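PDB 3DDM: putative mandelate racemase/muconate lactonizing enzyme from Bordetella bronchiseptica, which is of unknown function but belongs to the mandelate racemase/muconate lactonizing enzyme group of the enolase superfamily. Local coordinates for residues R165-E169 against G170-F174. The protein carries 1 engineered substitution. Sequence-based numbering, arbitrary orientation.
Sequences RKAAE and GYRAF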
loop_
_atom_site.group_PDB
_atom_site.type_symbol
_atom_site.label_atom_id
_atom_site.label_comp_id
_atom_site.label_asym_id
_atom_site.label_seq_id
_atom_site.Cartn_x
_atom_site.Cartn_y
_atom_site.Cartn_z
ATOM N N ARG A 165 26.951 -13.014 22.986
ATOM C CA ARG A 165 26.478 -11.859 23.730
ATOM C C ARG A 165 25.029 -12.012 24.194
ATOM O O ARG A 165 24.717 -11.733 25.351
ATOM C CB ARG A 165 26.619 -10.608 22.862
ATOM C CG ARG A 165 26.642 -9.310 23.635
ATOM C CD ARG A 165 26.690 -8.109 22.709
ATOM N NE ARG A 165 25.374 -7.791 22.159
ATOM C CZ ARG A 165 25.089 -7.763 20.859
ATOM N NH1 ARG A 165 26.030 -8.038 19.963
ATOM N NH2 ARG A 165 23.860 -7.450 20.454
ATOM N N LYS A 166 24.151 -12.463 23.298
ATOM C CA LYS A 166 22.740 -12.629 23.632
ATOM C C LYS A 166 22.528 -13.800 24.583
ATOM O O LYS A 166 21.576 -13.822 25.373
ATOM C CB LYS A 166 21.915 -12.841 22.364
ATOM C CG LYS A 166 22.157 -11.804 21.277
ATOM C CD LYS A 166 22.029 -10.379 21.781
ATOM C CE LYS A 166 20.604 -10.055 22.189
ATOM N NZ LYS A 166 20.509 -8.631 22.602
ATOM N N ALA A 167 23.415 -14.782 24.492
ATOM C CA ALA A 167 23.334 -15.950 25.356
ATOM C C ALA A 167 23.638 -15.466 26.772
ATOM O O ALA A 167 22.963 -15.846 27.738
ATOM C CB ALA A 167 24.345 -16.984 24.917
ATOM N N ALA A 168 24.651 -14.606 26.872
ATOM C CA ALA A 168 25.064 -14.031 28.145
ATOM C C ALA A 168 23.935 -13.198 28.747
ATOM O O ALA A 168 23.751 -13.183 29.960
ATOM C CB ALA A 168 26.305 -13.165 27.950
ATOM N N GLU A 169 23.186 -12.503 27.896
ATOM C CA GLU A 169 22.081 -11.677 28.360
ATOM C C GLU A 169 20.935 -12.523 28.885
ATOM O O GLU A 169 20.105 -12.026 29.634
ATOM C CB GLU A 169 21.596 -10.763 27.238
ATOM C CG GLU A 169 22.568 -9.632 26.936
ATOM C CD GLU A 169 22.336 -8.975 25.582
ATOM O OE1 GLU A 169 21.177 -8.640 25.258
ATOM O OE2 GLU A 169 23.327 -8.778 24.845
ATOM N N GLY A 170 20.886 -13.796 28.496
ATOM C CA GLY A 170 19.825 -14.664 28.982
ATOM C C GLY A 170 19.028 -15.436 27.943
ATOM O O GLY A 170 18.134 -16.207 28.287
ATOM N N TYR A 171 19.355 -15.246 26.671
ATOM C CA TYR A 171 18.650 -15.918 25.591
ATOM C C TYR A 171 19.064 -17.370 25.384
ATOM O O TYR A 171 20.251 -17.684 25.346
ATOM C CB TYR A 171 18.844 -15.122 24.307
ATOM C CG TYR A 171 18.039 -13.853 24.306
ATOM C CD1 TYR A 171 16.662 -13.890 24.104
ATOM C CD2 TYR A 171 18.633 -12.624 24.579
ATOM C CE1 TYR A 171 15.891 -12.743 24.179
ATOM C CE2 TYR A 171 17.871 -11.465 24.662
ATOM C CZ TYR A 171 16.498 -11.534 24.464
ATOM O OH TYR A 171 15.718 -10.410 24.595
ATOM N N ARG A 172 18.071 -18.250 25.244
ATOM C CA ARG A 172 18.320 -19.674 25.043
ATOM C C ARG A 172 17.796 -20.192 23.689
ATOM O O ARG A 172 17.600 -21.396 23.509
ATOM C CB ARG A 172 17.699 -20.481 26.195
ATOM C CG ARG A 172 18.279 -20.161 27.571
ATOM C CD ARG A 172 19.746 -20.576 27.668
ATOM N NE ARG A 172 20.426 -20.005 28.834
ATOM C CZ ARG A 172 21.111 -18.862 28.830
ATOM N NH1 ARG A 172 21.230 -18.141 27.722
ATOM N NH2 ARG A 172 21.689 -18.434 29.943
ATOM N N ALA A 173 17.572 -19.277 22.747
ATOM C CA ALA A 173 17.099 -19.613 21.399
ATOM C C ALA A 173 17.508 -18.455 20.487
ATOM O O ALA A 173 17.465 -17.293 20.894
ATOM C CB ALA A 173 15.587 -19.800 21.383
ATOM N N PHE A 174 17.910 -18.770 19.259
ATOM C CA PHE A 174 18.376 -17.739 18.334
ATOM C C PHE A 174 17.913 -17.926 16.888
ATOM O O PHE A 174 17.690 -19.051 16.439
ATOM C CB PHE A 174 19.911 -17.703 18.371
ATOM C CG PHE A 174 20.476 -17.707 19.765
ATOM C CD1 PHE A 174 20.756 -16.513 20.425
ATOM C CD2 PHE A 174 20.636 -18.906 20.455
ATOM C CE1 PHE A 174 21.180 -16.512 21.758
ATOM C CE2 PHE A 174 21.055 -18.915 21.787
ATOM C CZ PHE A 174 21.326 -17.719 22.442
#
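Lys166 and Tyr171 meet where helix 159-169 closes in a Schellman motif and the chain turns toward strand 174-177, an example of how a (beta/alpha)7beta barrel, the modified TIM barrel of the enolase superfamily, passes from an outer helix to its next parallel strand. Tyr171 N donates to Lys166 O at 2.9 Å, while Gly170 N, bonded to Ala167 O, makes only a weak bond to Lys166 O. Gly170 has a positive phi of 128°, which takes the chain out of the helix.

The tight side is mostly apolar. The Lys166 side chain runs beside the Tyr171 ring, its CE 3.9 Å from Tyr171 CE2, and Lys166 CB meets the edge of the Phe174 ring at CE1. Phe174 CZ also lies 4.0 Å from Ala167 CB. Beyond them, Tyr171 packs on Val149 and Val337, and Phe174 on Ala151 and Ile154, tying the turn to the barrel wall. Bends at chi2 (-52°) and chi3 fold the lysine back along the tyrosine, and NZ leaves this apolar layer to bond Ala339 O.

On the exposed side, contacts are sparser and polar. Lys166 NZ reaches Glu169 OE1 at 2.7 Å, on its syn side but somewhat out of the carboxylate plane, and Arg165 NE adds a longer salt bridge to Glu169 OE2, 3.5 Å away. Arg172 reaches back so that NH1 meets a lone pair of Ala167 O at 2.9 Å, nearly straight and in the guanidinium plane, and bonds Tyr171 O less directly, from above that carbonyl's plane.

The chemistry implies a helix end where the carbonyls of Lys166 and Ala167 are taken up by backbone N-H groups and, for Ala167, an arginine, whose positive charge would probably suit the negative end of the helix dipole.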